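Local coordinates for halogenase PltM (Pseudomonas fluorescens, PDB 6BZN), which is a flavin-dependent phenolic halogenase that can install chlorine, bromine or iodine on its substrates, at residues A[39-44]-A[79-84]; A[73-78]-A[89-94]. All coordinates share one frame; numbering follows the deposited sequence.

Interaction 1 of 2, residues A[39-44]-A[79-84]; sequences GAVLAK and KRFDIP
The carbonyl oxygen of D82 meets the ammonium of K44 through a water, which lies 2.9 Å from K44 NZ and donates to D82 O. The same ammonium forms a weak direct bond to D82 O and a long salt bridge to D82 OD2, 3.5 Å from NZ. This polar fringe closes the outer side of a packing contact in the FAD-binding region, where the last turn of helix 33-44 meets the end of helix 68-81. Helix 33-44 follows what appears to be a Rossmann-type GxGxxG turn, consistent with the FAD contacts seen at I33 and A34. D82 has positive phi (54°) and turns the chain out of helix 68-81. K44 CG is anti to the backbone N (chi1 169°) and the chain bends at chi2, laying it alongside the F81 carbonyl, with CG 3.5 Å from F81 O. V41 CB lies over one face of the F81 ring, 3.8 Å from its centroid and 19° off the normal, while R80 CG lies over the opposite face, toward its rim. V41 CG1 adds a contact at F81 CD2, and A365 of helix 352-374 packs against both V41 and F81. Replacing F81 with an alanine is likely to open a gap between V41 CB and R80 CG. I83, buried, points CD1 at helix 33-44, 3.7 Å from A40 O at one turn and 3.8 Å from K44 CB at the next.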
loop_
_atom_site.group_PDB
_atom_site.type_symbol
_atom_site.label_atom_id
_atom_site.label_comp_id
_atom_site.label_asym_id
_atom_site.label_seq_id
_atom_site.Cartn_x
_atom_site.Cartn_y
_atom_site.Cartn_z
ATOM N N GLY A 39 8.824 10.898 12.128
ATOM C CA GLY A 39 9.175 11.696 13.300
ATOM C C GLY A 39 10.012 10.914 14.288
ATOM O O GLY A 39 10.946 11.457 14.881
ATOM N N ALA A 40 9.689 9.633 14.456
ATOM C CA ALA A 40 10.423 8.811 15.385
ATOM C C ALA A 40 11.878 8.651 14.963
ATOM O O ALA A 40 12.776 8.843 15.775
ATOM C CB ALA A 40 9.772 7.458 15.529
ATOM N N VAL A 41 12.114 8.312 13.701
ATOM C CA VAL A 41 13.482 8.043 13.241
ATOM C C VAL A 41 14.356 9.303 13.241
ATOM O O VAL A 41 15.548 9.227 13.567
ATOM C CB VAL A 41 13.557 7.306 11.868
ATOM C CG1 VAL A 41 12.813 5.981 11.916
ATOM C CG2 VAL A 41 13.037 8.149 10.715
ATOM N N LEU A 42 13.760 10.446 12.904
ATOM C CA LEU A 42 14.468 11.721 12.936
ATOM C C LEU A 42 14.739 12.170 14.378
ATOM O O LEU A 42 15.865 12.577 14.680
ATOM C CB LEU A 42 13.703 12.790 12.162
ATOM C CG LEU A 42 13.551 12.525 10.665
ATOM C CD1 LEU A 42 12.767 13.649 10.029
ATOM C CD2 LEU A 42 14.858 12.357 9.928
ATOM N N ALA A 43 13.746 12.053 15.262
ATOM C CA ALA A 43 13.928 12.430 16.667
ATOM C C ALA A 43 14.987 11.534 17.338
ATOM O O ALA A 43 15.878 12.015 18.048
ATOM C CB ALA A 43 12.619 12.362 17.430
ATOM N N LYS A 44 14.893 10.232 17.090
ATOM C CA LYS A 44 15.898 9.274 17.567
ATOM C C LYS A 44 17.324 9.673 17.169
ATOM O O LYS A 44 18.263 9.533 17.971
ATOM C CB LYS A 44 15.566 7.881 17.040
ATOM C CG LYS A 44 16.646 6.818 17.213
ATOM C CD LYS A 44 16.879 6.466 18.667
ATOM C CE LYS A 44 18.119 5.589 18.784
ATOM N NZ LYS A 44 17.979 4.633 19.905
ATOM N N LYS A 79 15.734 -1.501 12.083
ATOM C CA LYS A 79 17.152 -1.835 12.229
ATOM C C LYS A 79 18.043 -0.662 11.836
ATOM O O LYS A 79 19.028 -0.378 12.515
ATOM C CB LYS A 79 17.507 -3.082 11.415
ATOM C CG LYS A 79 18.742 -3.812 11.937
ATOM C CD LYS A 79 18.414 -4.586 13.214
ATOM C CE LYS A 79 19.624 -5.269 13.822
ATOM N NZ LYS A 79 19.190 -6.295 14.820
ATOM N N ARG A 80 17.694 0.016 10.747
ATOM C CA ARG A 80 18.449 1.185 10.273
ATOM C C ARG A 80 18.541 2.291 11.327
ATOM O O ARG A 80 19.564 2.970 11.399
ATOM C CB ARG A 80 17.831 1.732 8.982
ATOM C CG ARG A 80 18.409 3.029 8.444
ATOM C CD ARG A 80 19.864 2.849 8.055
ATOM N NE ARG A 80 20.431 4.083 7.535
ATOM C CZ ARG A 80 20.848 5.109 8.277
ATOM N NH1 ARG A 80 20.772 5.073 9.600
ATOM N NH2 ARG A 80 21.371 6.180 7.675
ATOM N N PHE A 81 17.497 2.465 12.135
ATOM C CA PHE A 81 17.478 3.537 13.135
ATOM C C PHE A 81 17.459 3.052 14.586
ATOM O O PHE A 81 17.334 3.871 15.496
ATOM C CB PHE A 81 16.325 4.517 12.835
ATOM C CG PHE A 81 16.474 5.206 11.515
ATOM C CD1 PHE A 81 17.376 6.249 11.370
ATOM C CD2 PHE A 81 15.755 4.789 10.396
ATOM C CE1 PHE A 81 17.550 6.874 10.140
ATOM C CE2 PHE A 81 15.916 5.417 9.171
ATOM C CZ PHE A 81 16.819 6.459 9.038
ATOM N N ASP A 82 17.622 1.745 14.804
ATOM C CA ASP A 82 17.654 1.152 16.152
ATOM C C ASP A 82 16.412 1.532 16.978
ATOM O O ASP A 82 16.523 2.022 18.096
ATOM C CB ASP A 82 18.962 1.524 16.896
ATOM C CG ASP A 82 19.062 0.882 18.302
ATOM O OD1 ASP A 82 18.681 -0.306 18.452
ATOM O OD2 ASP A 82 19.504 1.579 19.265
ATOM N N ILE A 83 15.231 1.324 16.399
ATOM C CA ILE A 83 13.992 1.451 17.131
ATOM C C ILE A 83 13.271 0.119 17.047
ATOM O O ILE A 83 12.508 -0.114 16.106
ATOM C CB ILE A 83 13.099 2.597 16.589
ATOM C CG1 ILE A 83 13.896 3.900 16.529
ATOM C CG2 ILE A 83 11.895 2.752 17.495
ATOM C CD1 ILE A 83 13.136 5.126 16.054
ATOM N N PRO A 84 13.497 -0.774 18.027
ATOM C CA PRO A 84 12.838 -2.089 17.993
ATOM C C PRO A 84 11.316 -2.116 17.806
ATOM O O PRO A 84 10.806 -3.025 17.144
ATOM C CB PRO A 84 13.175 -2.682 19.370
ATOM C CG PRO A 84 14.442 -2.042 19.759
ATOM C CD PRO A 84 14.507 -0.695 19.100
HETATM O O HOH W 1 15.368 3.414 20.350
#

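Interaction 2 of 2, residues A[73-78]-A[89-94]; sequences LLRLLS and LSHPDK
Both L74 and R75 set CG anti to their own carbonyl carbon (chi1 -74° and -73°), and from neighbouring positions on helix 68-81 they reach the 89-91 segment with different parts. L74 sends CD1 against the backbone of L89, 3.8 Å from L89 O, and the same methyl lies 4.0 Å from L89 CB. Its CB also faces S90 CB at 4.2 Å, close to where the two backbones approach most nearly. R75 reaches S90 and H91: its CG rests 3.5 Å from S90 OG, and the chain then bends at chi3, carrying the guanidinium past the H91 ring. The two side chains cross at about a right angle, the guanidinium and imidazole planes are 51° apart, and R75 CD lies 4.1 Å from both H91 CE1 and H91 NE2. No hydrogen bond joins the segments. The contact packs helix 68-81 against the connection from helix 84-88 to helix 92-98 in the FAD-binding part of the halogenase, with H91 as the N-cap residue of the latter helix. On the inner side, L89 comes near I33, an FAD-binding residue in a flavin complex of this protein, and F358 of helix 352-374 packs on L74. The hydroxyl of S90 is held locally: OG bonds to A87 O, near the end of the preceding helix, and sits 3.2 Å above the centre of the H91 ring. At its far end, R75 NH2 makes a long, weak ion pair with E439 of helix 410-441, whose L435 also touches R75.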
loop_
_atom_site.group_PDB
_atom_site.type_symbol
_atom_site.label_atom_id
_atom_site.label_comp_id
_atom_site.label_asym_id
_atom_site.label_seq_id
_atom_site.Cartn_x
_atom_site.Cartn_y
_atom_site.Cartn_z
ATOM N N LEU A 73 10.273 -3.686 4.924
ATOM C CA LEU A 73 10.555 -2.265 5.042
ATOM C C LEU A 73 10.421 -1.776 6.473
ATOM O O LEU A 73 11.239 -0.981 6.927
ATOM C CB LEU A 73 9.674 -1.441 4.088
ATOM C CG LEU A 73 10.034 -1.702 2.629
ATOM C CD1 LEU A 73 8.908 -1.236 1.723
ATOM C CD2 LEU A 73 11.378 -1.073 2.258
ATOM N N LEU A 74 9.418 -2.247 7.196
ATOM C CA LEU A 74 9.303 -1.864 8.614
ATOM C C LEU A 74 10.495 -2.392 9.406
ATOM O O LEU A 74 11.052 -1.681 10.244
ATOM C CB LEU A 74 8.002 -2.351 9.243
ATOM C CG LEU A 74 6.748 -1.577 8.832
ATOM C CD1 LEU A 74 5.506 -2.365 9.229
ATOM C CD2 LEU A 74 6.714 -0.181 9.437
ATOM N N ARG A 75 10.893 -3.626 9.131
ATOM C CA ARG A 75 12.060 -4.212 9.802
ATOM C C ARG A 75 13.345 -3.457 9.439
ATOM O O ARG A 75 14.205 -3.252 10.303
ATOM C CB ARG A 75 12.189 -5.712 9.487
ATOM C CG ARG A 75 11.144 -6.585 10.185
ATOM C CD ARG A 75 11.115 -8.019 9.634
ATOM N NE ARG A 75 12.249 -8.829 10.083
ATOM C CZ ARG A 75 12.679 -9.973 9.519
ATOM N NH1 ARG A 75 12.079 -10.509 8.455
ATOM N NH2 ARG A 75 13.740 -10.587 10.035
ATOM N N LEU A 76 13.470 -3.034 8.175
ATOM C CA LEU A 76 14.613 -2.223 7.753
ATOM C C LEU A 76 14.647 -0.867 8.485
ATOM O O LEU A 76 15.703 -0.440 8.970
ATOM C CB LEU A 76 14.617 -2.012 6.245
ATOM C CG LEU A 76 15.078 -3.225 5.420
ATOM C CD1 LEU A 76 14.682 -3.072 3.959
ATOM C CD2 LEU A 76 16.590 -3.415 5.553
ATOM N N LEU A 77 13.496 -0.203 8.573
ATOM C CA LEU A 77 13.395 1.042 9.326
ATOM C C LEU A 77 13.814 0.861 10.781
ATOM O O LEU A 77 14.597 1.660 11.320
ATOM C CB LEU A 77 11.966 1.597 9.267
ATOM C CG LEU A 77 11.638 2.334 7.977
ATOM C CD1 LEU A 77 10.121 2.422 7.779
ATOM C CD2 LEU A 77 12.272 3.722 7.985
ATOM N N SER A 78 13.285 -0.192 11.392
ATOM C CA SER A 78 13.598 -0.551 12.766
ATOM C C SER A 78 15.103 -0.769 12.989
ATOM O O SER A 78 15.672 -0.254 13.943
ATOM C CB SER A 78 12.822 -1.809 13.154
ATOM O OG SER A 78 13.076 -2.182 14.497
ATOM N N LEU A 89 5.475 -3.897 14.362
ATOM C CA LEU A 89 4.375 -3.623 13.460
ATOM C C LEU A 89 4.388 -4.506 12.207
ATOM O O LEU A 89 3.402 -4.547 11.501
ATOM C CB LEU A 89 4.373 -2.128 13.077
ATOM C CG LEU A 89 4.220 -1.175 14.264
ATOM C CD1 LEU A 89 4.345 0.269 13.807
ATOM C CD2 LEU A 89 2.908 -1.408 15.000
ATOM N N SER A 90 5.484 -5.217 11.930
ATOM C CA SER A 90 5.518 -6.151 10.795
ATOM C C SER A 90 4.988 -7.543 11.090
ATOM O O SER A 90 4.785 -8.302 10.160
ATOM C CB SER A 90 6.933 -6.278 10.239
ATOM O OG SER A 90 7.774 -7.026 11.095
ATOM N N HIS A 91 4.801 -7.902 12.357
ATOM C CA HIS A 91 4.442 -9.283 12.725
ATOM C C HIS A 91 3.092 -9.281 13.465
ATOM O O HIS A 91 2.973 -8.631 14.482
ATOM C CB HIS A 91 5.495 -9.895 13.670
ATOM C CG HIS A 91 6.920 -9.794 13.202
ATOM N ND1 HIS A 91 7.434 -10.571 12.182
ATOM C CD2 HIS A 91 7.960 -9.056 13.666
ATOM C CE1 HIS A 91 8.713 -10.284 12.010
ATOM N NE2 HIS A 91 9.059 -9.374 12.904
ATOM N N PRO A 92 2.086 -10.035 12.988
ATOM C CA PRO A 92 0.801 -10.020 13.703
ATOM C C PRO A 92 0.884 -10.492 15.160
ATOM O O PRO A 92 0.194 -9.931 16.019
ATOM C CB PRO A 92 -0.098 -10.954 12.887
ATOM C CG PRO A 92 0.756 -11.586 11.863
ATOM C CD PRO A 92 2.054 -10.872 11.776
ATOM N N ASP A 93 1.731 -11.484 15.442
ATOM C CA ASP A 93 1.845 -11.980 16.819
ATOM C C ASP A 93 2.470 -10.902 17.709
ATOM O O ASP A 93 1.998 -10.669 18.822
ATOM C CB ASP A 93 2.590 -13.323 16.884
ATOM C CG ASP A 93 1.835 -14.470 16.156
ATOM O OD1 ASP A 93 0.591 -14.426 16.016
ATOM O OD2 ASP A 93 2.499 -15.430 15.710
ATOM N N LYS A 94 3.467 -10.190 17.194
ATOM C CA LYS A 94 4.042 -9.070 17.922
ATOM C C LYS A 94 3.063 -7.892 18.070
ATOM O O LYS A 94 3.090 -7.232 19.091
ATOM C CB LYS A 94 5.344 -8.573 17.298
ATOM C CG LYS A 94 6.463 -9.601 17.191
ATOM C CD LYS A 94 7.030 -10.022 18.544
ATOM C CE LYS A 94 8.313 -10.828 18.351
ATOM N NZ LYS A 94 8.529 -11.869 19.403
#

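In the fold
From the N terminus, the chain passes through helix 33-44 and strand 49-52 before entering helix 68-81. Interaction 1 closes this first loop by bringing residues 79-84 back to residues 39-44. Interaction 2 closes a much shorter one, spanning helix 84-88, when residues 89-94 return to residues 73-78. The two loops cross, since the chain enters the second before the first is closed, and both use helix 68-81, at successive turns. Where they meet, S78 OG and I83 O, 2.7 Å apart, probably form a hydrogen bond. Together they tie the nucleotide-binding helix 33-44 and the connection leading from helix 84-88 into helix 92-98 to a helix that also packs on helix 352-374.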